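PDB 2X49: invasion protein InvA from Salmonella enterica, which serves in the export apparatus of the type III secretion system, is involved in invasion of intestinal epithelial cells, and could take part in translocating the InvE protein. Local coordinates for residues 148-151 with 152-156; 155-158 with 159-163; 173-176 with 177-181. One frame throughout, in Å; residues are numbered along the deposited sequence.

Interaction 1: residues 148-151 with 152-156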
ATOM      1  N   GLN A 148     -19.535  -7.645  -7.482  1.00 15.18           N
ATOM      2  CA  GLN A 148     -20.759  -7.097  -6.875  1.00 16.13           C
ATOM      3  C   GLN A 148     -20.497  -5.686  -6.403  1.00 15.29           C
ATOM      4  O   GLN A 148     -21.307  -4.796  -6.615  1.00 15.35           O
ATOM      5  CB  GLN A 148     -21.352  -7.958  -5.734  1.00 15.68           C
ATOM      6  CG  GLN A 148     -21.955  -9.264  -6.200  1.00 19.06           C
ATOM      7  CD  GLN A 148     -22.779  -9.150  -7.462  1.00 19.16           C
ATOM      8  OE1 GLN A 148     -22.347  -9.615  -8.517  1.00 22.54           O
ATOM      9  NE2 GLN A 148     -23.991  -8.588  -7.364  1.00 18.86           N
ATOM     10  N   GLU A 149     -19.329  -5.488  -5.783  1.00 16.61           N
ATOM     11  CA  GLU A 149     -18.938  -4.152  -5.291  1.00 16.60           C
ATOM     12  C   GLU A 149     -18.700  -3.205  -6.462  1.00 15.88           C
ATOM     13  O   GLU A 149     -19.105  -2.037  -6.469  1.00 17.72           O
ATOM     14  CB  GLU A 149     -17.705  -4.241  -4.422  1.00 17.04           C
ATOM     15  CG  GLU A 149     -17.926  -4.867  -3.074  1.00 17.99           C
ATOM     16  CD  GLU A 149     -18.204  -6.369  -3.102  1.00 20.14           C
ATOM     17  OE1 GLU A 149     -17.587  -7.114  -3.927  1.00 18.87           O
ATOM     18  OE2 GLU A 149     -19.041  -6.805  -2.280  1.00 24.41           O
ATOM     19  N   THR A 150     -18.055  -3.733  -7.477  1.00 15.23           N
ATOM     20  CA  THR A 150     -17.799  -2.934  -8.694  1.00 15.31           C
ATOM     21  C   THR A 150     -19.115  -2.494  -9.350  1.00 14.62           C
ATOM     22  O   THR A 150     -19.318  -1.353  -9.760  1.00 14.19           O
ATOM     23  CB  THR A 150     -16.939  -3.744  -9.691  1.00 14.86           C
ATOM     24  OG1 THR A 150     -15.684  -4.053  -9.087  1.00 15.32           O
ATOM     25  CG2 THR A 150     -16.734  -3.008 -11.027  1.00 16.36           C
ATOM     26  N   LYS A 151     -20.050  -3.419  -9.413  1.00 14.16           N
ATOM     27  CA  LYS A 151     -21.308  -3.149 -10.115  1.00 15.44           C
ATOM     28  C   LYS A 151     -22.067  -2.042  -9.376  1.00 15.92           C
ATOM     29  O   LYS A 151     -22.767  -1.215  -9.966  1.00 17.01           O
ATOM     30  CB  LYS A 151     -22.136  -4.433 -10.272  1.00 15.89           C
ATOM     31  CG  LYS A 151     -23.571  -4.201 -10.739  1.00 18.51           C
ATOM     32  CD  LYS A 151     -23.677  -3.800 -12.209  1.00 20.66           C
ATOM     33  CE  LYS A 151     -25.111  -4.024 -12.696  1.00 21.97           C
ATOM     34  NZ  LYS A 151     -25.562  -3.052 -13.747  1.00 23.36           N
ATOM     35  N   HIS A 152     -21.886  -2.041  -8.072  1.00 17.43           N
ATOM     36  CA  HIS A 152     -22.578  -1.074  -7.205  1.00 19.23           C
ATOM     37  C   HIS A 152     -22.028   0.302  -7.473  1.00 18.90           C
ATOM     38  O   HIS A 152     -22.743   1.307  -7.554  1.00 19.99           O
ATOM     39  CB  HIS A 152     -22.349  -1.378  -5.736  1.00 19.76           C
ATOM     40  CG  HIS A 152     -23.042  -0.426  -4.815  1.00 22.29           C
ATOM     41  ND1 HIS A 152     -24.356  -0.589  -4.437  1.00 25.66           N
ATOM     42  CD2 HIS A 152     -22.613   0.707  -4.212  1.00 26.89           C
ATOM     43  CE1 HIS A 152     -24.703   0.394  -3.624  1.00 26.02           C
ATOM     44  NE2 HIS A 152     -23.668   1.201  -3.478  1.00 27.20           N
ATOM     45  N   MET A 153     -20.718   0.309  -7.594  1.00 18.84           N
ATOM     46  CA  MET A 153     -19.999   1.549  -7.830  1.00 19.28           C
ATOM     47  C   MET A 153     -20.367   2.107  -9.175  1.00 17.95           C
ATOM     48  O   MET A 153     -20.521   3.308  -9.327  1.00 18.41           O
ATOM     49  CB  MET A 153     -18.486   1.381  -7.703  1.00 19.95           C
ATOM     50  CG  MET A 153     -18.002   0.926  -6.330  1.00 22.78           C
ATOM     51  SD  MET A 153     -16.244   0.468  -6.326  1.00 27.69           S
ATOM     52  CE  MET A 153     -15.456   1.977  -6.767  1.00 27.74           C
ATOM     53  N   LEU A 154     -20.544   1.215 -10.145  1.00 16.73           N
ATOM     54  CA  LEU A 154     -20.861   1.632 -11.534  1.00 16.18           C
ATOM     55  C   LEU A 154     -22.255   2.219 -11.580  1.00 16.66           C
ATOM     56  O   LEU A 154     -22.531   3.215 -12.245  1.00 15.76           O
ATOM     57  CB  LEU A 154     -20.767   0.482 -12.543  1.00 15.71           C
ATOM     58  CG  LEU A 154     -19.368  -0.123 -12.715  1.00 15.43           C
ATOM     59  CD1 LEU A 154     -19.479  -1.354 -13.612  1.00 17.60           C
ATOM     60  CD2 LEU A 154     -18.461   0.919 -13.371  1.00 15.80           C
ATOM     61  N   ASP A 155     -23.108   1.589 -10.794  1.00 17.80           N
ATOM     62  CA  ASP A 155     -24.516   1.982 -10.712  1.00 19.74           C
ATOM     63  C   ASP A 155     -24.667   3.355 -10.091  1.00 19.82           C
ATOM     64  O   ASP A 155     -25.456   4.176 -10.562  1.00 20.20           O
ATOM     65  CB  ASP A 155     -25.365   0.930  -9.990  1.00 20.46           C
ATOM     66  CG  ASP A 155     -25.756  -0.199 -10.928  1.00 22.76           C
ATOM     67  OD1 ASP A 155     -25.645   0.012 -12.155  1.00 26.72           O
ATOM     68  OD2 ASP A 155     -26.194  -1.272 -10.469  1.00 25.00           O
ATOM     69  N   GLN A 156     -23.836   3.594  -9.093  1.00 21.05           N
ATOM     70  CA  GLN A 156     -23.818   4.877  -8.384  1.00 21.92           C
ATOM     71  C   GLN A 156     -23.367   5.951  -9.353  1.00 21.80           C
ATOM     72  O   GLN A 156     -23.870   7.064  -9.380  1.00 21.57           O
ATOM     73  CB  GLN A 156     -22.884   4.851  -7.163  1.00 22.36           C
ATOM     74  CG  GLN A 156     -23.380   3.980  -5.988  1.00 25.47           C
ATOM     75  CD  GLN A 156     -22.445   3.978  -4.770  1.00 27.63           C
ATOM     76  OE1 GLN A 156     -21.173   3.627  -4.979  1.00 29.02           O
ATOM     77  NE2 GLN A 156     -22.868   4.282  -3.653  1.00 27.41           N
TER
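His-152 takes the first turn of this contact: its N bonds to Gln-148 O at 3.2 Å and makes a second, weak bond to Glu-149 O, while its CB rests against that same Glu-149 carbonyl. The imidazole is then carried outward, because CG stands anti to the backbone N (chi1 -180°). Met-153 follows with N to Glu-149 O at 3.1 Å, and its CG folds back onto that oxygen. Further out, the rest of the side chain packs on Phe-145, Leu-181, Val-191 and Met-194. All of this is one continuous alpha helix, 147-158, in the C-terminal domain of InvA, with a buried side turned to helices 174-185 and 194-204 and a polar side turned outward. Leu-154 lies on the buried side. Its N reaches Thr-150 O at 2.9 Å, and its CD1 lies 4.1 Å from Thr-150 CG2, the two side chains running side by side in the same direction; Thr-150 OG1 itself bonds to Gly-146 O. Asp-155 closes the run on the outer side, with N on Lys-151 O at 2.9 Å. Its carboxylate meets Lys-151 in an i to i+4 salt bridge, long and weak, with Lys-151 NZ to Asp-155 OD1 at 3.5 Å. The lysine chain, bent at chi2 (73°), runs across the carboxylate at a slant, with Lys-151 CE 3.7 Å from Asp-155 OD2.

Interaction 2: residues 155-158 with 159-163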
ATOM      1  N   ASP A 155     -23.108   1.589 -10.794  1.00 17.80           N
ATOM      2  CA  ASP A 155     -24.516   1.982 -10.712  1.00 19.74           C
ATOM      3  C   ASP A 155     -24.667   3.355 -10.091  1.00 19.82           C
ATOM      4  O   ASP A 155     -25.456   4.176 -10.562  1.00 20.20           O
ATOM      5  CB  ASP A 155     -25.365   0.930  -9.990  1.00 20.46           C
ATOM      6  CG  ASP A 155     -25.756  -0.199 -10.928  1.00 22.76           C
ATOM      7  OD1 ASP A 155     -25.645   0.012 -12.155  1.00 26.72           O
ATOM      8  OD2 ASP A 155     -26.194  -1.272 -10.469  1.00 25.00           O
ATOM      9  N   GLN A 156     -23.836   3.594  -9.093  1.00 21.05           N
ATOM     10  CA  GLN A 156     -23.818   4.877  -8.384  1.00 21.92           C
ATOM     11  C   GLN A 156     -23.367   5.951  -9.353  1.00 21.80           C
ATOM     12  O   GLN A 156     -23.870   7.064  -9.380  1.00 21.57           O
ATOM     13  CB  GLN A 156     -22.884   4.851  -7.163  1.00 22.36           C
ATOM     14  CG  GLN A 156     -23.380   3.980  -5.988  1.00 25.47           C
ATOM     15  CD  GLN A 156     -22.445   3.978  -4.770  1.00 27.63           C
ATOM     16  OE1 GLN A 156     -21.173   3.627  -4.979  1.00 29.02           O
ATOM     17  NE2 GLN A 156     -22.868   4.282  -3.653  1.00 27.41           N
ATOM     18  N   LEU A 157     -22.392   5.580 -10.154  1.00 21.73           N
ATOM     19  CA  LEU A 157     -21.752   6.527 -11.080  1.00 21.97           C
ATOM     20  C   LEU A 157     -22.707   6.851 -12.213  1.00 21.86           C
ATOM     21  O   LEU A 157     -22.763   7.956 -12.749  1.00 21.90           O
ATOM     22  CB  LEU A 157     -20.438   5.965 -11.644  1.00 21.93           C
ATOM     23  CG  LEU A 157     -19.655   6.935 -12.544  1.00 23.32           C
ATOM     24  CD1 LEU A 157     -18.525   7.609 -11.778  1.00 24.87           C
ATOM     25  CD2 LEU A 157     -19.110   6.226 -13.802  1.00 24.78           C
ATOM     26  N   GLU A 158     -23.492   5.853 -12.544  1.00 21.81           N
ATOM     27  CA  GLU A 158     -24.361   5.921 -13.703  1.00 22.44           C
ATOM     28  C   GLU A 158     -25.422   6.947 -13.454  1.00 22.32           C
ATOM     29  O   GLU A 158     -25.921   7.609 -14.355  1.00 22.12           O
ATOM     30  CB  GLU A 158     -25.041   4.588 -13.999  1.00 22.43           C
ATOM     31  CG  GLU A 158     -26.072   4.737 -15.088  1.00 22.88           C
ATOM     32  CD  GLU A 158     -26.584   3.418 -15.622  1.00 24.44           C
ATOM     33  OE1 GLU A 158     -26.052   2.368 -15.213  1.00 26.26           O
ATOM     34  OE2 GLU A 158     -27.519   3.439 -16.449  1.00 28.79           O
ATOM     35  N   ALA A 159     -25.732   7.045 -12.179  1.00 22.83           N
ATOM     36  CA  ALA A 159     -26.807   7.908 -11.691  1.00 23.45           C
ATOM     37  C   ALA A 159     -26.408   9.336 -11.907  1.00 23.84           C
ATOM     38  O   ALA A 159     -27.213  10.252 -11.822  1.00 24.90           O
ATOM     39  CB  ALA A 159     -27.095   7.661 -10.206  1.00 23.42           C
ATOM     40  N   LYS A 160     -25.125   9.493 -12.185  1.00 24.04           N
ATOM     41  CA  LYS A 160     -24.511  10.831 -12.278  1.00 24.38           C
ATOM     42  C   LYS A 160     -23.932  11.162 -13.635  1.00 23.78           C
ATOM     43  O   LYS A 160     -24.028  12.281 -14.119  1.00 23.57           O
ATOM     44  CB  LYS A 160     -23.445  10.993 -11.200  1.00 24.66           C
ATOM     45  CG  LYS A 160     -24.014  10.829  -9.798  1.00 26.63           C
ATOM     46  CD  LYS A 160     -22.980  11.152  -8.746  1.00 29.70           C
ATOM     47  CE  LYS A 160     -21.782  10.253  -8.878  1.00 31.25           C
ATOM     48  NZ  LYS A 160     -20.675  10.666  -7.965  1.00 33.63           N
ATOM     49  N   PHE A 161     -23.376  10.141 -14.247  1.00 23.35           N
ATOM     50  CA  PHE A 161     -22.716  10.263 -15.554  1.00 22.74           C
ATOM     51  C   PHE A 161     -23.116   9.129 -16.516  1.00 21.71           C
ATOM     52  O   PHE A 161     -22.300   8.293 -16.870  1.00 21.64           O
ATOM     53  CB  PHE A 161     -21.209  10.348 -15.360  1.00 23.30           C
ATOM     54  CG  PHE A 161     -20.796  11.452 -14.410  1.00 24.63           C
ATOM     55  CD1 PHE A 161     -20.977  12.780 -14.763  1.00 27.53           C
ATOM     56  CD2 PHE A 161     -20.252  11.156 -13.173  1.00 27.38           C
ATOM     57  CE1 PHE A 161     -20.612  13.810 -13.880  1.00 28.96           C
ATOM     58  CE2 PHE A 161     -19.877  12.175 -12.288  1.00 27.50           C
ATOM     59  CZ  PHE A 161     -20.056  13.500 -12.647  1.00 28.03           C
ATOM     60  N   PRO A 162     -24.388   9.114 -16.944  1.00 21.54           N
ATOM     61  CA  PRO A 162     -24.892   7.937 -17.662  1.00 21.03           C
ATOM     62  C   PRO A 162     -24.192   7.648 -18.957  1.00 20.26           C
ATOM     63  O   PRO A 162     -24.017   6.497 -19.331  1.00 20.23           O
ATOM     64  CB  PRO A 162     -26.360   8.261 -17.908  1.00 20.59           C
ATOM     65  CG  PRO A 162     -26.701   9.326 -16.936  1.00 21.59           C
ATOM     66  CD  PRO A 162     -25.460  10.031 -16.532  1.00 21.47           C
ATOM     67  N   ASP A 163     -23.753   8.699 -19.625  1.00 19.94           N
ATOM     68  CA  ASP A 163     -23.179   8.523 -20.979  1.00 19.48           C
ATOM     69  C   ASP A 163     -21.746   7.999 -20.892  1.00 17.68           C
ATOM     70  O   ASP A 163     -21.245   7.219 -21.713  1.00 16.58           O
ATOM     71  CB  ASP A 163     -23.291   9.796 -21.817  1.00 20.29           C
ATOM     72  CG  ASP A 163     -24.646   9.920 -22.480  1.00 24.03           C
ATOM     73  OD1 ASP A 163     -25.682   9.531 -21.867  1.00 28.02           O
ATOM     74  OD2 ASP A 163     -24.692  10.412 -23.628  1.00 28.13           O
TER
HETATM   75  O   HOH W   1     -25.962   4.782 -18.762  1.00 47.56           O
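This is a surface contact at a helix end, where helix 147-158 runs out and the chain turns through 159-161 into helix 162-169. The last carbonyls of the first helix meet the turn that follows. Ala-159 N is held loosely, by weak bonds to Asp-155 O and Gln-156 O. A much firmer link comes two residues on: Phe-161 N approaches Leu-157 O at 2.7 Å with an N-H...O angle of 154°, the donor almost in line with the carbonyl. A further bond to the same oxygen, from Lys-160 N, is doubtful, since that nitrogen is less surely placed.

Leu-157 and Phe-161 cross at about a right angle, with CD1 of the leucine 4.2 Å from CD2 of the phenylalanine; the leucine's chi1 of -176° swings its end back toward the turn even though its CB starts away. Helix 194-204 lies against both, through Met-194 and Met-198 for Leu-157 and Lys-195 for Phe-161. Lys-160 CB sits 3.7 Å above one face of the Phe-161 ring, toward its rim. Across the turn, the Pro-162 ring presses on Glu-158 O, with CG at 3.2 Å. A water joins the same two residues, donating to Pro-162 O at 2.7 Å and more weakly to Glu-158 OE2.

The arrangement is that of two consecutive helices joined by a tight turn, 159-161, with Phe-161 at the N-cap position of the second and Pro-162 in its first turn.

Interaction 3: residues 173-176 with 177-181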
ATOM      1  N   THR A 173     -16.107  -5.170 -19.992  1.00 18.87           N
ATOM      2  CA  THR A 173     -17.153  -5.784 -19.180  1.00 18.62           C
ATOM      3  C   THR A 173     -16.977  -5.444 -17.723  1.00 18.07           C
ATOM      4  O   THR A 173     -15.896  -5.015 -17.304  1.00 18.06           O
ATOM      5  CB  THR A 173     -17.150  -7.307 -19.251  1.00 18.18           C
ATOM      6  OG1 THR A 173     -15.883  -7.773 -18.790  1.00 18.80           O
ATOM      7  CG2 THR A 173     -17.377  -7.808 -20.733  1.00 18.36           C
ATOM      8  N   VAL A 174     -18.042  -5.689 -16.966  1.00 18.39           N
ATOM      9  CA  VAL A 174     -18.035  -5.447 -15.509  1.00 18.69           C
ATOM     10  C   VAL A 174     -16.876  -6.214 -14.854  1.00 18.03           C
ATOM     11  O   VAL A 174     -16.153  -5.720 -13.988  1.00 16.82           O
ATOM     12  CB  VAL A 174     -19.369  -5.821 -14.828  1.00 19.45           C
ATOM     13  CG1 VAL A 174     -19.211  -5.732 -13.334  1.00 18.14           C
ATOM     14  CG2 VAL A 174     -20.513  -4.915 -15.305  1.00 20.65           C
ATOM     15  N   GLN A 175     -16.677  -7.418 -15.340  1.00 16.89           N
ATOM     16  CA  GLN A 175     -15.585  -8.264 -14.843  1.00 16.71           C
ATOM     17  C   GLN A 175     -14.220  -7.637 -15.063  1.00 15.28           C
ATOM     18  O   GLN A 175     -13.328  -7.659 -14.197  1.00 13.90           O
ATOM     19  CB  GLN A 175     -15.616  -9.643 -15.508  1.00 17.03           C
ATOM     20  CG  GLN A 175     -14.491 -10.538 -15.045  1.00 23.10           C
ATOM     21  CD  GLN A 175     -14.569 -10.869 -13.552  1.00 28.57           C
ATOM     22  OE1 GLN A 175     -13.778 -10.163 -12.726  1.00 33.99           O
ATOM     23  NE2 GLN A 175     -15.314 -11.764 -13.151  1.00 33.03           N
ATOM     24  N   ARG A 176     -14.057  -7.067 -16.239  1.00 15.28           N
ATOM     25  CA  ARG A 176     -12.791  -6.426 -16.618  1.00 15.22           C
ATOM     26  C   ARG A 176     -12.551  -5.170 -15.790  1.00 15.22           C
ATOM     27  O   ARG A 176     -11.469  -4.951 -15.284  1.00 14.85           O
ATOM     28  CB  ARG A 176     -12.770  -6.113 -18.137  1.00 14.85           C
ATOM     29  CG  ARG A 176     -11.625  -5.331 -18.596  1.00 16.02           C
ATOM     30  CD  ARG A 176     -10.296  -5.863 -18.244  1.00 17.88           C
ATOM     31  NE  ARG A 176     -10.111  -7.266 -18.536  1.00 22.15           N
ATOM     32  CZ  ARG A 176      -9.586  -7.747 -19.650  1.00 27.03           C
ATOM     33  NH1 ARG A 176      -9.192  -6.931 -20.612  1.00 30.93           N
ATOM     34  NH2 ARG A 176      -9.454  -9.049 -19.787  1.00 26.00           N
ATOM     35  N   ILE A 177     -13.620  -4.419 -15.590  1.00 15.30           N
ATOM     36  CA  ILE A 177     -13.524  -3.208 -14.760  1.00 14.84           C
ATOM     37  C   ILE A 177     -13.108  -3.612 -13.321  1.00 14.72           C
ATOM     38  O   ILE A 177     -12.239  -2.977 -12.693  1.00 14.12           O
ATOM     39  CB  ILE A 177     -14.789  -2.394 -14.772  1.00 14.54           C
ATOM     40  CG1 ILE A 177     -15.039  -1.834 -16.199  1.00 15.07           C
ATOM     41  CG2 ILE A 177     -14.641  -1.258 -13.709  1.00 14.84           C
ATOM     42  CD1 ILE A 177     -16.499  -1.315 -16.378  1.00 17.28           C
ATOM     43  N   SER A 178     -13.689  -4.689 -12.836  1.00 14.58           N
ATOM     44  CA  SER A 178     -13.503  -5.145 -11.433  1.00 14.92           C
ATOM     45  C   SER A 178     -12.040  -5.526 -11.273  1.00 14.50           C
ATOM     46  O   SER A 178     -11.351  -5.160 -10.300  1.00 15.11           O
ATOM     47  CB  SER A 178     -14.402  -6.307 -11.055  1.00 15.68           C
ATOM     48  OG  SER A 178     -14.329  -6.618  -9.655  1.00 17.57           O
ATOM     49  N   GLU A 179     -11.529  -6.195 -12.303  1.00 15.38           N
ATOM     50  CA  GLU A 179     -10.118  -6.569 -12.335  1.00 16.83           C
ATOM     51  C   GLU A 179      -9.158  -5.399 -12.275  1.00 16.38           C
ATOM     52  O   GLU A 179      -8.170  -5.382 -11.524  1.00 16.77           O
ATOM     53  CB  GLU A 179      -9.777  -7.485 -13.522  1.00 17.71           C
ATOM     54  CG  GLU A 179     -10.362  -8.817 -13.354  1.00 23.43           C
ATOM     55  CD  GLU A 179     -10.369  -9.646 -14.621  1.00 31.14           C
ATOM     56  OE1 GLU A 179      -9.853  -9.176 -15.662  1.00 36.16           O
ATOM     57  OE2 GLU A 179     -10.916 -10.781 -14.576  1.00 36.06           O
ATOM     58  N   VAL A 180      -9.464  -4.379 -13.061  1.00 15.95           N
ATOM     59  CA  VAL A 180      -8.708  -3.100 -13.048  1.00 15.83           C
ATOM     60  C   VAL A 180      -8.679  -2.480 -11.630  1.00 15.73           C
ATOM     61  O   VAL A 180      -7.645  -2.144 -11.038  1.00 16.30           O
ATOM     62  CB  VAL A 180      -9.228  -2.103 -14.058  1.00 17.45           C
ATOM     63  CG1 VAL A 180      -8.592  -0.747 -13.856  1.00 17.25           C
ATOM     64  CG2 VAL A 180      -8.946  -2.640 -15.458  1.00 15.95           C
ATOM     65  N   LEU A 181      -9.833  -2.417 -11.043  1.00 14.14           N
ATOM     66  CA  LEU A 181      -9.981  -1.787  -9.708  1.00 14.84           C
ATOM     67  C   LEU A 181      -9.196  -2.553  -8.639  1.00 14.50           C
ATOM     68  O   LEU A 181      -8.532  -1.950  -7.780  1.00 14.24           O
ATOM     69  CB  LEU A 181     -11.472  -1.660  -9.340  1.00 13.83           C
ATOM     70  CG  LEU A 181     -12.384  -0.735 -10.192  1.00 15.16           C
ATOM     71  CD1 LEU A 181     -13.807  -0.502  -9.595  1.00 17.15           C
ATOM     72  CD2 LEU A 181     -11.736   0.624 -10.396  1.00 20.17           C
TER
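The chi1 of 173° sets CG of Arg-176 anti to its backbone nitrogen, and bends at chi2 (54°) and chi3 fold the chain so that NE comes round to Glu-179. The glutamate, extended beyond CG, reaches back along the helix to meet it. Both lie in the first turns of helix 174-185, an N-capped alpha helix packed among helices 147-158, 194-204 and 211-221 in the C-terminal domain of InvA. Thr-173 is the N-cap, its OG1 accepting from Arg-176 N at 3.2 Å and so satisfying an amide of the first turn. Its carbonyl oxygen starts the main-chain pattern by taking Ile-177 N at 2.9 Å; Val-174, Gln-175 and Arg-176 then offer their carbonyls in turn to Ser-178, Glu-179 and Val-180.

The ion pair is a weak one: Arg-176 NE to Glu-179 OE1 is 3.5 Å, with OE1 at the guanidinium edge, near its plane, and the two flat groups turned 28° apart. Arg-176 has a stronger hold elsewhere, through NH1 on Lys-209 O, while Val-211 touches both its chain and that of Glu-179. Gln-175 meets the other oxygen, OE2: its first torsion places Gln-175 CG 3.6 Å from Glu-179 OE2. The bend at chi2 then brings Gln-175 OE1 round toward that carboxylate as well, two acceptors facing one another without a bond between them.

Toward the interior, Ile-177 packs on Thr-150 and Met-198, and Val-180 on Leu-214. Val-180 CG2 settles 3.4 Å from Arg-176 O, the same oxygen that accepts Val-180 N at 3.0 Å.

Interactions 1 and 2 share helix 147-158, with Asp-155 and Gln-156 common to both; one covers the body of the helix, the other its end. Interaction 3, on helix 174-185, comes later in the chain yet touches interaction 1 directly: Thr-150 OG1 lies 3.0 Å from Ser-178 OG, a probable hydrogen bond, and Thr-150 CG2 packs on Ile-177 CG2. Interactions 1 and 3 are partly buried and each combines regular helical bonds with one long, weak ion pair. Interaction 2 is a surface contact about 16 Å from interaction 3, centre to centre, and relies on a backbone bond to a last-turn carbonyl, a leucine-phenylalanine touch and a water.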